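Local coordinates for PHD-type domain-containing protein (Chaetomium thermophilum, PDB 6VHF), which is the Cfp1 subunit of the H3K4 methyltransferase complex COMPASS, represented here by its zinc-binding domain that interacts with RbBP5, at residues Glu15-Leu20 against Leu158-Leu163; Gln29-Ile34 against Lys147-Asp152. All blocks are in the same frame, centred on the assembly; numbering follows the deposited sequence.

Interaction 1 (Glu15-Leu20 against Leu158-Leu163); sequences ETRSKL and LQIREL
The helical hydrogen bond from L20 N to T16 O, 2.8 Å, spans the turn that brings both side chains to the side facing segment 158-163. There they meet L163 through methyls: L163 CD1 lies 3.5 Å from T16 CG2 and 3.5 Å from L20 CD1, and the two leucines approach tip to tip. T16 suits this place because OG1 sits beside the backbone N (chi1 -61°), bonded to A12 O, which leaves the methyl CG2 anti to that N and facing L163. I160 and L20 slide past each other in opposite directions, I160 CG1 packing 3.7 Å from L20 CB. R17 offers its methylenes: CG is 4.0 Å from L163 CB, and CD is 4.0 Å from I160 CG2, the two side chains crossing at about a right angle; beyond it NE forms a salt bridge with E167. An alanine in place of I160 is likely to leave L20 CB and R17 CD without their apolar partners and to slacken the seam between them. With axes 9.6 Å apart at 168°, and no hydrogen bond across, this is the apolar, antiparallel pairing of helices 4-46 and 141-177 in a small helical bundle, helix 64-77 lying alongside through L76.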
loop_
_atom_site.group_PDB
_atom_site.type_symbol
_atom_site.label_atom_id
_atom_site.label_comp_id
_atom_site.label_asym_id
_atom_site.label_seq_id
_atom_site.Cartn_x
_atom_site.Cartn_y
_atom_site.Cartn_z
ATOM N N GLU A 15 -5.544 -16.045 -9.710
ATOM C CA GLU A 15 -6.241 -14.767 -9.789
ATOM C C GLU A 15 -5.980 -13.920 -8.552
ATOM O O GLU A 15 -5.903 -12.696 -8.651
ATOM C CB GLU A 15 -7.739 -15.000 -9.973
ATOM C CG GLU A 15 -8.086 -15.470 -11.373
ATOM C CD GLU A 15 -9.513 -15.964 -11.505
ATOM O OE1 GLU A 15 -10.150 -16.212 -10.458
ATOM O OE2 GLU A 15 -9.996 -16.084 -12.655
ATOM N N THR A 16 -5.868 -14.558 -7.386
ATOM C CA THR A 16 -5.533 -13.850 -6.157
ATOM C C THR A 16 -4.126 -13.267 -6.220
ATOM O O THR A 16 -3.904 -12.111 -5.837
ATOM C CB THR A 16 -5.667 -14.801 -4.975
ATOM O OG1 THR A 16 -7.022 -15.247 -4.901
ATOM C CG2 THR A 16 -5.322 -14.109 -3.683
ATOM N N ARG A 17 -3.155 -14.060 -6.681
ATOM C CA ARG A 17 -1.825 -13.517 -6.918
ATOM C C ARG A 17 -1.901 -12.272 -7.795
ATOM O O ARG A 17 -1.227 -11.264 -7.531
ATOM C CB ARG A 17 -0.935 -14.587 -7.557
ATOM C CG ARG A 17 -0.445 -15.610 -6.550
ATOM C CD ARG A 17 0.670 -16.426 -7.150
ATOM N NE ARG A 17 0.190 -17.375 -8.150
ATOM C CZ ARG A 17 0.523 -17.352 -9.436
ATOM N NH1 ARG A 17 1.347 -16.424 -9.886
ATOM N NH2 ARG A 17 0.059 -18.290 -10.261
ATOM N N SER A 18 -2.745 -12.323 -8.824
ATOM C CA SER A 18 -2.924 -11.192 -9.717
ATOM C C SER A 18 -3.381 -9.961 -8.942
ATOM O O SER A 18 -2.799 -8.876 -9.080
ATOM C CB SER A 18 -3.943 -11.569 -10.785
ATOM O OG SER A 18 -3.663 -10.911 -11.995
ATOM N N LYS A 19 -4.414 -10.120 -8.094
ATOM C CA LYS A 19 -4.909 -8.990 -7.302
ATOM C C LYS A 19 -3.838 -8.485 -6.344
ATOM O O LYS A 19 -3.698 -7.268 -6.138
ATOM C CB LYS A 19 -6.168 -9.374 -6.503
ATOM C CG LYS A 19 -7.319 -10.046 -7.302
ATOM C CD LYS A 19 -8.700 -9.911 -6.579
ATOM C CE LYS A 19 -9.689 -11.042 -6.951
ATOM N NZ LYS A 19 -10.742 -11.290 -5.905
ATOM N N LEU A 20 -3.078 -9.406 -5.742
ATOM C CA LEU A 20 -2.046 -9.004 -4.795
ATOM C C LEU A 20 -0.955 -8.204 -5.488
ATOM O O LEU A 20 -0.445 -7.238 -4.915
ATOM C CB LEU A 20 -1.452 -10.226 -4.096
ATOM C CG LEU A 20 -2.402 -11.006 -3.176
ATOM C CD1 LEU A 20 -1.812 -12.377 -2.824
ATOM C CD2 LEU A 20 -2.681 -10.202 -1.915
ATOM N N LEU A 158 4.677 -11.726 0.725
ATOM C CA LEU A 158 4.603 -12.962 1.499
ATOM C C LEU A 158 3.359 -13.768 1.129
ATOM O O LEU A 158 3.439 -14.978 0.881
ATOM C CB LEU A 158 4.595 -12.634 2.988
ATOM C CG LEU A 158 4.595 -13.750 4.032
ATOM C CD1 LEU A 158 5.352 -13.241 5.249
ATOM C CD2 LEU A 158 3.170 -14.185 4.422
ATOM N N GLN A 159 2.196 -13.108 1.095
ATOM C CA GLN A 159 0.963 -13.773 0.681
ATOM C C GLN A 159 1.103 -14.416 -0.696
ATOM O O GLN A 159 0.650 -15.543 -0.905
ATOM C CB GLN A 159 -0.201 -12.784 0.684
ATOM C CG GLN A 159 -0.557 -12.245 2.066
ATOM C CD GLN A 159 -1.274 -13.276 2.943
ATOM O OE1 GLN A 159 -2.503 -13.377 2.925
ATOM N NE2 GLN A 159 -0.504 -14.038 3.717
ATOM N N ILE A 160 1.733 -13.725 -1.651
ATOM C CA ILE A 160 1.905 -14.344 -2.964
ATOM C C ILE A 160 2.708 -15.635 -2.836
ATOM O O ILE A 160 2.362 -16.665 -3.435
ATOM C CB ILE A 160 2.554 -13.357 -3.952
ATOM C CG1 ILE A 160 1.521 -12.358 -4.484
ATOM C CG2 ILE A 160 3.215 -14.103 -5.111
ATOM C CD1 ILE A 160 2.165 -11.056 -5.125
ATOM N N ARG A 161 3.775 -15.612 -2.029
ATOM C CA ARG A 161 4.606 -16.803 -1.881
ATOM C C ARG A 161 3.836 -17.945 -1.233
ATOM O O ARG A 161 4.011 -19.109 -1.610
ATOM C CB ARG A 161 5.855 -16.487 -1.064
ATOM C CG ARG A 161 6.863 -15.614 -1.795
ATOM C CD ARG A 161 8.208 -15.653 -1.061
ATOM N NE ARG A 161 8.123 -15.011 0.247
ATOM C CZ ARG A 161 8.212 -13.691 0.400
ATOM N NH1 ARG A 161 8.369 -12.942 -0.678
ATOM N NH2 ARG A 161 8.126 -13.127 1.609
ATOM N N GLU A 162 2.998 -17.644 -0.241
ATOM C CA GLU A 162 2.199 -18.706 0.347
ATOM C C GLU A 162 1.272 -19.312 -0.694
ATOM O O GLU A 162 1.094 -20.538 -0.737
ATOM C CB GLU A 162 1.415 -18.186 1.550
ATOM C CG GLU A 162 2.295 -17.854 2.758
ATOM C CD GLU A 162 1.501 -17.365 3.961
ATOM O OE1 GLU A 162 1.923 -17.628 5.116
ATOM O OE2 GLU A 162 0.456 -16.714 3.745
ATOM N N LEU A 163 0.704 -18.474 -1.568
ATOM C CA LEU A 163 -0.171 -18.993 -2.619
ATOM C C LEU A 163 0.594 -19.839 -3.627
ATOM O O LEU A 163 0.084 -20.869 -4.091
ATOM C CB LEU A 163 -0.904 -17.854 -3.316
ATOM C CG LEU A 163 -1.853 -17.107 -2.385
ATOM C CD1 LEU A 163 -2.333 -15.856 -3.047
ATOM C CD2 LEU A 163 -3.017 -17.988 -1.981
#

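Interaction 2 (Gln29-Ile34 against Lys147-Asp152); sequences QMLQLI and KTVRHD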
loop_
_atom_site.group_PDB
_atom_site.type_symbol
_atom_site.label_atom_id
_atom_site.label_comp_id
_atom_site.label_asym_id
_atom_site.label_seq_id
_atom_site.Cartn_x
_atom_site.Cartn_y
_atom_site.Cartn_z
ATOM N N GLN A 29 2.861 3.344 -5.759
ATOM C CA GLN A 29 2.363 4.670 -6.090
ATOM C C GLN A 29 2.010 5.470 -4.849
ATOM O O GLN A 29 2.147 6.699 -4.855
ATOM C CB GLN A 29 1.139 4.571 -6.987
ATOM C CG GLN A 29 1.470 4.115 -8.379
ATOM C CD GLN A 29 0.232 3.859 -9.192
ATOM O OE1 GLN A 29 0.141 2.858 -9.890
ATOM N NE2 GLN A 29 -0.742 4.765 -9.097
ATOM N N MET A 30 1.544 4.810 -3.784
ATOM C CA MET A 30 1.405 5.529 -2.523
ATOM C C MET A 30 2.765 6.029 -2.042
ATOM O O MET A 30 2.877 7.147 -1.520
ATOM C CB MET A 30 0.737 4.642 -1.474
ATOM C CG MET A 30 -0.706 4.230 -1.819
ATOM S SD MET A 30 -1.847 5.650 -1.954
ATOM C CE MET A 30 -1.778 6.088 -3.696
ATOM N N LEU A 31 3.823 5.242 -2.252
ATOM C CA LEU A 31 5.143 5.726 -1.879
ATOM C C LEU A 31 5.526 6.955 -2.695
ATOM O O LEU A 31 6.119 7.893 -2.159
ATOM C CB LEU A 31 6.189 4.628 -2.009
ATOM C CG LEU A 31 5.997 3.521 -0.962
ATOM C CD1 LEU A 31 6.821 2.263 -1.270
ATOM C CD2 LEU A 31 6.295 4.040 0.435
ATOM N N GLN A 32 5.166 6.998 -3.977
ATOM C CA GLN A 32 5.451 8.211 -4.743
ATOM C C GLN A 32 4.642 9.388 -4.222
ATOM O O GLN A 32 5.168 10.505 -4.091
ATOM C CB GLN A 32 5.157 8.008 -6.223
ATOM C CG GLN A 32 5.913 6.873 -6.886
ATOM C CD GLN A 32 5.720 6.901 -8.387
ATOM O OE1 GLN A 32 4.799 6.287 -8.914
ATOM N NE2 GLN A 32 6.570 7.644 -9.079
ATOM N N LEU A 33 3.359 9.161 -3.936
ATOM C CA LEU A 33 2.525 10.218 -3.371
ATOM C C LEU A 33 3.139 10.773 -2.092
ATOM O O LEU A 33 3.224 11.992 -1.905
ATOM C CB LEU A 33 1.125 9.672 -3.104
ATOM C CG LEU A 33 0.126 10.600 -2.424
ATOM C CD1 LEU A 33 -0.158 11.809 -3.311
ATOM C CD2 LEU A 33 -1.168 9.840 -2.084
ATOM N N ILE A 34 3.584 9.886 -1.200
ATOM C CA ILE A 34 4.236 10.326 0.029
ATOM C C ILE A 34 5.493 11.125 -0.294
ATOM O O ILE A 34 5.750 12.180 0.300
ATOM C CB ILE A 34 4.554 9.119 0.921
ATOM C CG1 ILE A 34 3.271 8.393 1.329
ATOM C CG2 ILE A 34 5.304 9.561 2.157
ATOM C CD1 ILE A 34 3.555 7.031 1.975
ATOM N N LYS A 147 6.600 3.738 6.383
ATOM C CA LYS A 147 6.783 2.455 7.052
ATOM C C LYS A 147 5.578 1.545 6.851
ATOM O O LYS A 147 5.733 0.340 6.606
ATOM C CB LYS A 147 7.048 2.697 8.543
ATOM C CG LYS A 147 7.143 1.453 9.412
ATOM C CD LYS A 147 7.576 1.773 10.848
ATOM C CE LYS A 147 6.661 1.089 11.871
ATOM N NZ LYS A 147 6.256 -0.303 11.452
ATOM N N THR A 148 4.364 2.097 6.939
ATOM C CA THR A 148 3.183 1.271 6.714
ATOM C C THR A 148 3.176 0.687 5.307
ATOM O O THR A 148 2.966 -0.520 5.125
ATOM C CB THR A 148 1.914 2.083 6.929
ATOM O OG1 THR A 148 1.952 2.692 8.221
ATOM C CG2 THR A 148 0.703 1.168 6.826
ATOM N N VAL A 149 3.393 1.538 4.296
ATOM C CA VAL A 149 3.229 1.108 2.913
ATOM C C VAL A 149 4.319 0.117 2.534
ATOM O O VAL A 149 4.037 -0.943 1.964
ATOM C CB VAL A 149 3.193 2.320 1.966
ATOM C CG1 VAL A 149 3.114 1.855 0.524
ATOM C CG2 VAL A 149 1.983 3.192 2.291
ATOM N N ARG A 150 5.576 0.423 2.868
ATOM C CA ARG A 150 6.632 -0.564 2.662
ATOM C C ARG A 150 6.321 -1.868 3.390
ATOM O O ARG A 150 6.665 -2.954 2.907
ATOM C CB ARG A 150 7.984 -0.016 3.115
ATOM C CG ARG A 150 8.587 0.974 2.140
ATOM C CD ARG A 150 9.935 1.492 2.607
ATOM N NE ARG A 150 10.919 0.424 2.761
ATOM C CZ ARG A 150 11.655 -0.057 1.761
ATOM N NH1 ARG A 150 11.504 0.438 0.540
ATOM N NH2 ARG A 150 12.533 -1.033 1.975
ATOM N N HIS A 151 5.687 -1.784 4.564
ATOM C CA HIS A 151 5.375 -3.006 5.293
ATOM C C HIS A 151 4.309 -3.807 4.553
ATOM O O HIS A 151 4.394 -5.038 4.473
ATOM C CB HIS A 151 4.928 -2.688 6.724
ATOM C CG HIS A 151 4.601 -3.906 7.536
ATOM N ND1 HIS A 151 5.565 -4.801 7.957
ATOM C CD2 HIS A 151 3.415 -4.398 7.975
ATOM C CE1 HIS A 151 4.989 -5.779 8.639
ATOM N NE2 HIS A 151 3.685 -5.555 8.665
ATOM N N ASP A 152 3.316 -3.114 3.984
ATOM C CA ASP A 152 2.259 -3.786 3.247
ATOM C C ASP A 152 2.800 -4.477 2.002
ATOM O O ASP A 152 2.334 -5.576 1.646
ATOM C CB ASP A 152 1.161 -2.788 2.889
ATOM C CG ASP A 152 0.379 -2.300 4.123
ATOM O OD1 ASP A 152 0.484 -2.924 5.206
ATOM O OD2 ASP A 152 -0.353 -1.291 4.001
#
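Helical segments 29-34 and 147-152 run antiparallel, their axes 9.8 Å apart at closest and crossing at -165°, with L31 and V149 opposite one another at a CA separation of 6.9 Å. V149 carries the contact from its side. Its CG1, held anti to the backbone N (chi1 176°), lies 3.6 Å from L31 CG and 4.2 Å from M30 CB, while CG2 meets I34 CD1 tip to tip at 4.2 Å. A short, branched valine suits this place, since its two methyls serve two turns of the facing helix without a long chain to accommodate. L31 slides past V149 in the opposite direction and also brings CD2 to 3.9 Å from V149 CB. The pair belongs to a small helical bundle: helix 64-77 lies against both long helices, with V66 touching M30 and V149, and H70 ND1 hydrogen-bonded to D152 OD2. Beyond CB the M30 chain bends at chi2 and chi3, so that the thioether leads away from segment 147-152. On the exposed margin R150 lends its aliphatic part, CG lying 4.1 Å from L31 CD1 where the two side chains cross at about a right angle; an arginine fits there because its methylenes can cover a leucine while the charged end is left at the surface. I34, buried beside L63 and L145, has its side chain about 13 Å from the bound zinc ion.

Both interactions join helix 4-46 to helix 141-177, with centres 19 Å apart and nearest atoms about 7 Å apart, so they are two separate points along one antiparallel seam. Along the chain the order is 15-20, 29-34, 147-152, 158-163: the inner pair is interaction 2, near the centre of the chain, and the outer pair is interaction 1, farther out and nearer the surface. Beyond interaction 2 lies the zinc ion, bound by C57 from the region after helix 4-46 and by C130, C135 and H138 just before helix 141-177. The metal thus ties together the connections at one end, while packing between the helices continues the association along their length.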